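Local coordinates for protein 11R-lipoxygenase (Gersemia fruticosa, PDB 3VF1) that probably acts as a calcium-regulated, non-heme iron dioxygenase that adds molecular oxygen to polyunsaturated fatty acids with 11R specificity, at residues K312-I317 with T459-H464; T384-M389 with V449-G453. All coordinates share one frame; numbering follows the deposited sequence.

Contact 1: K312-I317 with T459-H464; sequences KILEGI and TLMQKH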
ATOM      1  N   LYS A 312     -10.619   6.086 -21.025  1.00 31.95           N
ATOM      2  CA  LYS A 312     -11.875   5.491 -21.460  1.00 29.80           C
ATOM      3  C   LYS A 312     -12.656   4.886 -20.297  1.00 29.35           C
ATOM      4  O   LYS A 312     -13.884   4.859 -20.315  1.00 30.06           O
ATOM      5  CB  LYS A 312     -11.598   4.408 -22.502  1.00 33.35           C
ATOM      6  CG  LYS A 312     -12.839   3.688 -22.995  1.00 39.37           C
ATOM      7  CD  LYS A 312     -12.506   2.722 -24.120  1.00 47.81           C
ATOM      8  CE  LYS A 312     -13.761   2.086 -24.697  1.00 57.90           C
ATOM      9  NZ  LYS A 312     -13.458   1.230 -25.878  1.00 63.25           N
ATOM     10  N   ILE A 313     -11.943   4.396 -19.289  1.00 28.28           N
ATOM     11  CA  ILE A 313     -12.578   3.676 -18.189  1.00 30.15           C
ATOM     12  C   ILE A 313     -13.571   4.544 -17.412  1.00 31.47           C
ATOM     13  O   ILE A 313     -14.466   4.025 -16.749  1.00 36.07           O
ATOM     14  CB  ILE A 313     -11.530   3.094 -17.213  1.00 27.95           C
ATOM     15  CG1 ILE A 313     -12.200   2.126 -16.237  1.00 29.99           C
ATOM     16  CG2 ILE A 313     -10.809   4.209 -16.462  1.00 28.13           C
ATOM     17  CD1 ILE A 313     -11.226   1.297 -15.429  1.00 32.10           C
ATOM     18  N   LEU A 314     -13.418   5.861 -17.501  1.00 30.56           N
ATOM     19  CA  LEU A 314     -14.323   6.775 -16.811  1.00 31.01           C
ATOM     20  C   LEU A 314     -15.688   6.846 -17.488  1.00 32.30           C
ATOM     21  O   LEU A 314     -16.638   7.402 -16.936  1.00 33.19           O
ATOM     22  CB  LEU A 314     -13.711   8.174 -16.732  1.00 26.97           C
ATOM     23  CG  LEU A 314     -12.589   8.335 -15.706  1.00 28.96           C
ATOM     24  CD1 LEU A 314     -11.907   9.685 -15.856  1.00 29.78           C
ATOM     25  CD2 LEU A 314     -13.137   8.166 -14.298  1.00 30.07           C
ATOM     26  N   GLU A 315     -15.784   6.279 -18.684  1.00 32.67           N
ATOM     27  CA  GLU A 315     -17.032   6.289 -19.431  1.00 35.86           C
ATOM     28  C   GLU A 315     -18.103   5.496 -18.689  1.00 35.90           C
ATOM     29  O   GLU A 315     -17.914   4.319 -18.384  1.00 33.01           O
ATOM     30  CB  GLU A 315     -16.810   5.704 -20.826  1.00 36.92           C
ATOM     31  CG  GLU A 315     -17.776   6.214 -21.880  1.00 48.35           C
ATOM     32  CD  GLU A 315     -17.322   5.884 -23.290  1.00 61.27           C
ATOM     33  OE1 GLU A 315     -16.453   4.999 -23.443  1.00 56.86           O
ATOM     34  OE2 GLU A 315     -17.828   6.517 -24.244  1.00 61.07           O
ATOM     35  N   GLY A 316     -19.225   6.148 -18.394  1.00 35.09           N
ATOM     36  CA  GLY A 316     -20.330   5.497 -17.716  1.00 35.55           C
ATOM     37  C   GLY A 316     -20.337   5.717 -16.212  1.00 38.95           C
ATOM     38  O   GLY A 316     -21.304   5.370 -15.535  1.00 44.96           O
ATOM     39  N   ILE A 317     -19.261   6.291 -15.685  1.00 40.06           N
ATOM     40  CA  ILE A 317     -19.165   6.556 -14.254  1.00 38.31           C
ATOM     41  C   ILE A 317     -19.880   7.862 -13.908  1.00 38.48           C
ATOM     42  O   ILE A 317     -19.507   8.927 -14.402  1.00 39.70           O
ATOM     43  CB  ILE A 317     -17.699   6.649 -13.795  1.00 35.82           C
ATOM     44  CG1 ILE A 317     -16.918   5.412 -14.250  1.00 34.09           C
ATOM     45  CG2 ILE A 317     -17.622   6.810 -12.283  1.00 31.58           C
ATOM     46  CD1 ILE A 317     -17.476   4.103 -13.730  1.00 34.24           C
ATOM     47  N   THR A 459     -17.954   2.223  -8.102  1.00 34.79           N
ATOM     48  CA  THR A 459     -18.225   1.668  -9.421  1.00 33.18           C
ATOM     49  C   THR A 459     -16.969   1.671 -10.288  1.00 32.36           C
ATOM     50  O   THR A 459     -16.776   0.777 -11.109  1.00 29.30           O
ATOM     51  CB  THR A 459     -19.338   2.460 -10.136  1.00 35.33           C
ATOM     52  OG1 THR A 459     -20.515   2.477  -9.322  1.00 37.74           O
ATOM     53  CG2 THR A 459     -19.665   1.836 -11.485  1.00 32.04           C
ATOM     54  N   LEU A 460     -16.116   2.675 -10.101  1.00 31.89           N
ATOM     55  CA  LEU A 460     -14.874   2.769 -10.862  1.00 30.74           C
ATOM     56  C   LEU A 460     -13.924   1.639 -10.480  1.00 32.79           C
ATOM     57  O   LEU A 460     -13.248   1.068 -11.336  1.00 31.16           O
ATOM     58  CB  LEU A 460     -14.198   4.122 -10.625  1.00 28.33           C
ATOM     59  CG  LEU A 460     -12.867   4.334 -11.351  1.00 26.94           C
ATOM     60  CD1 LEU A 460     -13.026   4.142 -12.850  1.00 25.15           C
ATOM     61  CD2 LEU A 460     -12.312   5.715 -11.043  1.00 26.82           C
ATOM     62  N   MET A 461     -13.874   1.323  -9.191  1.00 31.63           N
ATOM     63  CA  MET A 461     -13.050   0.221  -8.711  1.00 29.84           C
ATOM     64  C   MET A 461     -13.562  -1.103  -9.263  1.00 31.88           C
ATOM     65  O   MET A 461     -12.788  -1.926  -9.750  1.00 33.60           O
ATOM     66  CB  MET A 461     -13.053   0.179  -7.185  1.00 27.14           C
ATOM     67  CG  MET A 461     -12.353   1.358  -6.536  1.00 27.90           C
ATOM     68  SD  MET A 461     -11.924   1.047  -4.817  1.00 32.74           S
ATOM     69  CE  MET A 461     -13.548   0.843  -4.088  1.00 32.20           C
ATOM     70  N   GLN A 462     -14.873  -1.298  -9.183  1.00 31.25           N
ATOM     71  CA  GLN A 462     -15.497  -2.518  -9.670  1.00 30.57           C
ATOM     72  C   GLN A 462     -15.232  -2.705 -11.156  1.00 31.16           C
ATOM     73  O   GLN A 462     -15.048  -3.827 -11.629  1.00 32.54           O
ATOM     74  CB  GLN A 462     -17.001  -2.481  -9.414  1.00 30.84           C
ATOM     75  CG  GLN A 462     -17.375  -2.513  -7.942  1.00 31.24           C
ATOM     76  CD  GLN A 462     -18.865  -2.367  -7.716  1.00 34.22           C
ATOM     77  OE1 GLN A 462     -19.528  -1.563  -8.372  1.00 34.39           O
ATOM     78  NE2 GLN A 462     -19.403  -3.152  -6.786  1.00 34.84           N
ATOM     79  N   LYS A 463     -15.210  -1.600 -11.892  1.00 32.36           N
ATOM     80  CA  LYS A 463     -15.021  -1.655 -13.335  1.00 33.05           C
ATOM     81  C   LYS A 463     -13.605  -2.098 -13.690  1.00 32.02           C
ATOM     82  O   LYS A 463     -13.405  -2.835 -14.655  1.00 33.24           O
ATOM     83  CB  LYS A 463     -15.322  -0.295 -13.966  1.00 32.00           C
ATOM     84  CG  LYS A 463     -15.375  -0.326 -15.483  1.00 35.76           C
ATOM     85  CD  LYS A 463     -15.837   1.004 -16.056  1.00 36.19           C
ATOM     86  CE  LYS A 463     -15.931   0.950 -17.572  1.00 32.61           C
ATOM     87  NZ  LYS A 463     -16.318   2.260 -18.158  1.00 38.16           N
ATOM     88  N   HIS A 464     -12.625  -1.652 -12.909  1.00 28.59           N
ATOM     89  CA  HIS A 464     -11.243  -2.050 -13.137  1.00 32.28           C
ATOM     90  C   HIS A 464     -11.014  -3.494 -12.708  1.00 31.46           C
ATOM     91  O   HIS A 464     -10.295  -4.239 -13.374  1.00 32.61           O
ATOM     92  CB  HIS A 464     -10.272  -1.138 -12.384  1.00 30.41           C
ATOM     93  CG  HIS A 464      -8.831  -1.478 -12.613  1.00 27.00           C
ATOM     94  ND1 HIS A 464      -8.121  -1.015 -13.701  1.00 28.72           N
ATOM     95  CD2 HIS A 464      -7.974  -2.252 -11.908  1.00 29.90           C
ATOM     96  CE1 HIS A 464      -6.887  -1.482 -13.650  1.00 26.86           C
ATOM     97  NE2 HIS A 464      -6.771  -2.236 -12.571  1.00 27.46           N
TER
HETATM   98  O   HOH W   1     -15.326   1.761 -20.877  1.00 36.46           O

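Contact 2: T384-M389 with V449-G453; sequences TQYHQM and VLSIG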
ATOM      1  N   THR A 384      -6.791  12.086 -11.545  1.00 23.34           N
ATOM      2  CA  THR A 384      -6.972  12.048 -10.098  1.00 25.26           C
ATOM      3  C   THR A 384      -7.996  10.989  -9.711  1.00 26.67           C
ATOM      4  O   THR A 384      -7.793  10.240  -8.757  1.00 27.97           O
ATOM      5  CB  THR A 384      -7.433  13.410  -9.546  1.00 25.41           C
ATOM      6  OG1 THR A 384      -6.415  14.390  -9.777  1.00 26.42           O
ATOM      7  CG2 THR A 384      -7.717  13.312  -8.053  1.00 26.54           C
ATOM      8  N   GLN A 385      -9.097  10.933 -10.456  1.00 25.05           N
ATOM      9  CA  GLN A 385     -10.129   9.935 -10.208  1.00 27.57           C
ATOM     10  C   GLN A 385      -9.491   8.558 -10.289  1.00 27.21           C
ATOM     11  O   GLN A 385      -9.691   7.707  -9.422  1.00 26.63           O
ATOM     12  CB  GLN A 385     -11.260  10.028 -11.241  1.00 27.30           C
ATOM     13  CG  GLN A 385     -11.758  11.432 -11.552  1.00 27.33           C
ATOM     14  CD  GLN A 385     -12.198  12.191 -10.317  1.00 29.92           C
ATOM     15  OE1 GLN A 385     -13.151  11.801  -9.644  1.00 32.38           O
ATOM     16  NE2 GLN A 385     -11.505  13.285 -10.014  1.00 25.81           N
ATOM     17  N   TYR A 386      -8.712   8.355 -11.347  1.00 25.00           N
ATOM     18  CA  TYR A 386      -8.043   7.086 -11.593  1.00 25.42           C
ATOM     19  C   TYR A 386      -7.064   6.758 -10.469  1.00 25.21           C
ATOM     20  O   TYR A 386      -7.046   5.640  -9.960  1.00 24.87           O
ATOM     21  CB  TYR A 386      -7.302   7.149 -12.931  1.00 25.70           C
ATOM     22  CG  TYR A 386      -6.807   5.813 -13.437  1.00 26.69           C
ATOM     23  CD1 TYR A 386      -5.714   5.185 -12.852  1.00 25.32           C
ATOM     24  CD2 TYR A 386      -7.424   5.186 -14.512  1.00 27.57           C
ATOM     25  CE1 TYR A 386      -5.256   3.967 -13.319  1.00 24.50           C
ATOM     26  CE2 TYR A 386      -6.974   3.968 -14.985  1.00 27.43           C
ATOM     27  CZ  TYR A 386      -5.889   3.364 -14.384  1.00 27.70           C
ATOM     28  OH  TYR A 386      -5.438   2.152 -14.852  1.00 27.23           O
ATOM     29  N   HIS A 387      -6.255   7.737 -10.078  1.00 24.64           N
ATOM     30  CA  HIS A 387      -5.218   7.505  -9.078  1.00 26.14           C
ATOM     31  C   HIS A 387      -5.790   7.118  -7.719  1.00 24.75           C
ATOM     32  O   HIS A 387      -5.345   6.151  -7.105  1.00 27.26           O
ATOM     33  CB  HIS A 387      -4.338   8.741  -8.908  1.00 25.12           C
ATOM     34  CG  HIS A 387      -3.474   8.693  -7.688  1.00 26.06           C
ATOM     35  ND1 HIS A 387      -3.718   9.465  -6.573  1.00 28.63           N
ATOM     36  CD2 HIS A 387      -2.381   7.950  -7.398  1.00 29.50           C
ATOM     37  CE1 HIS A 387      -2.805   9.209  -5.654  1.00 28.08           C
ATOM     38  NE2 HIS A 387      -1.982   8.293  -6.129  1.00 29.44           N
ATOM     39  N   GLN A 388      -6.771   7.880  -7.249  1.00 24.40           N
ATOM     40  CA  GLN A 388      -7.318   7.674  -5.914  1.00 26.13           C
ATOM     41  C   GLN A 388      -8.008   6.321  -5.771  1.00 28.40           C
ATOM     42  O   GLN A 388      -7.752   5.587  -4.820  1.00 32.55           O
ATOM     43  CB  GLN A 388      -8.304   8.790  -5.566  1.00 25.97           C
ATOM     44  CG  GLN A 388      -7.653  10.143  -5.341  1.00 30.89           C
ATOM     45  CD  GLN A 388      -6.725  10.150  -4.139  1.00 37.12           C
ATOM     46  OE1 GLN A 388      -6.874   9.345  -3.218  1.00 38.26           O
ATOM     47  NE2 GLN A 388      -5.759  11.059  -4.144  1.00 35.55           N
ATOM     48  N   MET A 389      -8.879   5.995  -6.718  1.00 27.55           N
ATOM     49  CA  MET A 389      -9.716   4.807  -6.599  1.00 26.90           C
ATOM     50  C   MET A 389      -9.049   3.540  -7.133  1.00 27.23           C
ATOM     51  O   MET A 389      -9.176   2.472  -6.535  1.00 31.83           O
ATOM     52  CB  MET A 389     -11.049   5.029  -7.316  1.00 27.02           C
ATOM     53  CG  MET A 389     -11.809   6.256  -6.837  1.00 27.72           C
ATOM     54  SD  MET A 389     -11.864   6.384  -5.035  1.00 33.41           S
ATOM     55  CE  MET A 389     -12.538   4.787  -4.591  1.00 26.84           C
ATOM     56  N   VAL A 449     -14.428  14.755  -1.944  1.00 37.33           N
ATOM     57  CA  VAL A 449     -13.426  15.481  -2.728  1.00 33.14           C
ATOM     58  C   VAL A 449     -13.405  15.125  -4.218  1.00 30.91           C
ATOM     59  O   VAL A 449     -12.952  15.919  -5.038  1.00 33.81           O
ATOM     60  CB  VAL A 449     -12.007  15.262  -2.157  1.00 34.34           C
ATOM     61  CG1 VAL A 449     -11.973  15.615  -0.679  1.00 34.05           C
ATOM     62  CG2 VAL A 449     -11.551  13.829  -2.379  1.00 33.94           C
ATOM     63  N   LEU A 450     -13.885  13.936  -4.565  1.00 33.15           N
ATOM     64  CA  LEU A 450     -13.875  13.490  -5.953  1.00 30.57           C
ATOM     65  C   LEU A 450     -15.174  13.854  -6.659  1.00 32.53           C
ATOM     66  O   LEU A 450     -16.245  13.820  -6.055  1.00 32.74           O
ATOM     67  CB  LEU A 450     -13.671  11.976  -6.022  1.00 34.44           C
ATOM     68  CG  LEU A 450     -12.340  11.440  -5.497  1.00 32.74           C
ATOM     69  CD1 LEU A 450     -12.321   9.925  -5.599  1.00 33.52           C
ATOM     70  CD2 LEU A 450     -11.173  12.049  -6.260  1.00 31.81           C
ATOM     71  N   SER A 451     -15.080  14.197  -7.940  1.00 32.95           N
ATOM     72  CA  SER A 451     -16.270  14.525  -8.716  1.00 31.32           C
ATOM     73  C   SER A 451     -17.086  13.273  -9.022  1.00 32.38           C
ATOM     74  O   SER A 451     -18.294  13.356  -9.242  1.00 33.57           O
ATOM     75  CB  SER A 451     -15.902  15.261 -10.007  1.00 30.14           C
ATOM     76  OG  SER A 451     -15.069  14.477 -10.835  1.00 37.67           O
ATOM     77  N   ILE A 452     -16.431  12.114  -9.030  1.00 33.53           N
ATOM     78  CA  ILE A 452     -17.151  10.851  -9.191  1.00 33.78           C
ATOM     79  C   ILE A 452     -17.699  10.373  -7.851  1.00 32.51           C
ATOM     80  O   ILE A 452     -18.234   9.270  -7.750  1.00 31.64           O
ATOM     81  CB  ILE A 452     -16.277   9.736  -9.813  1.00 32.25           C
ATOM     82  CG1 ILE A 452     -15.151   9.323  -8.860  1.00 29.37           C
ATOM     83  CG2 ILE A 452     -15.729  10.186 -11.162  1.00 33.03           C
ATOM     84  CD1 ILE A 452     -14.340   8.147  -9.356  1.00 30.37           C
ATOM     85  N   GLY A 453     -17.558  11.205  -6.824  1.00 34.39           N
ATOM     86  CA  GLY A 453     -18.172  10.930  -5.539  1.00 35.73           C
ATOM     87  C   GLY A 453     -19.677  10.873  -5.699  1.00 38.65           C
ATOM     88  O   GLY A 453     -20.222  11.370  -6.685  1.00 34.44           O
TER

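Contact 1: K312-I317 with T459-H464
Thr459 meets Ile317 methyl to methyl: its CG2 lies 3.9 Å from Ile317 CD1, and the two side chains run past each other in opposite directions. Thr459 OG1 instead turns back to a weak hydrogen bond with Gly455 O. Leu460 then fills the apolar middle of the contact. Its CD1 comes to 4.0 Å from Ile313 CG1, a reach set by a first torsion that turns CG away from the backbone N (chi1 179°); the two side chains cross at about a right angle, while Leu460 CD2 reaches Leu314 CD2 at 4.2 Å. The facing segment lies in the loop between strands 306-310 and 321-322 of the lipoxygenase domain; it starts as a short 3-10 segment, 312-314, and runs into a type II beta turn from Leu314 to Ile317, with Gly316 at the third position, where a CB would jam against the preceding carbonyl O. Lys463 extends fully toward that turn, its CD passing 3.8 Å from Ile313 CG1. Its NZ donates to Ile313 O at 2.9 Å from above the carbonyl plane, 49° out of it. The same NZ is 2.6 Å from Glu315 O, and it also donates to a water that bonds weakly to Lys312 O. At His464, CB lies 4.0 Å from Ile313 CD1, a methyl that sits at the imidazole edge near the ring plane; the ring NE2 is hydrogen-bonded to Arg395 NH1.

Contact 2: T384-M389 with V449-G453
Leu450 points into the side of the helix, where its CD1 lies 3.6 Å from Met389 SD and its CD2 packs on Gln388 CG and on the methyl of Thr384. Beside it, Ile452 CD1 reaches Met389 CG at 4.0 Å, the two side chains sliding past each other in opposite directions. Alongside them the side chain of Gln385 reaches from the helix to the turn, its amide lying against Leu450 and Ile452. Its CG lies beside its own backbone N (chi1 -45°) and the chain bends at chi2 (-55°), which sets OE1 against the turn. OE1 accepts a weak bond from Ile452 N, 3.4 Å long with an N-H...O angle of 155°, and it also rests 3.3 Å from Ile452 CG1. The amide's other end is held from outside: NE2 donates to Thr594 O and to Cys381 O, which should fix the rotation that presents OE1. With a leucine in its place, Ile452 N would probably lose its weak acceptor and Thr594 O a donor within this buried interface. Segment 384-389 belongs to the long helix 369-410, the lipoxygenase core helix that carries the iron ligands His392 and His397, and it includes a wider pi-type turn at 387-389. On the other side of the contact, 450-453 forms a type I beta turn closed by Gly453 N to Leu450 O at 3.0 Å. That same Leu450 O accepts a bond from Arg327 NH1, and Ser451 OG bonds weakly to Tyr328 O. Farther toward the metal, Gln388 gives its NE2 to Gln582 OE1, with its side chain about 4 Å from that of the iron ligand His392.

In the fold
From the N terminus, the chain passes the PLAT domain and enters the lipoxygenase domain, where the loop 312-317 comes first. It then runs along helix 369-410, which contributes 384-389, and on through further helices to the turn at 449-453, which closes contact 2. Helix 456-465 follows at once and folds back on 312-317, closing contact 1, so contact 2 is nested within the larger loop. The centres of the two contacts are about 11 Å apart, and their residues touch: Leu460 CD2 lies 3.6 Å from Ile452 CD1, and Met461 CG touches Met389 O. Helix 456-465 thus packs against both the loop after strand 306-310 and helix 369-410, and that loop also touches the long helix.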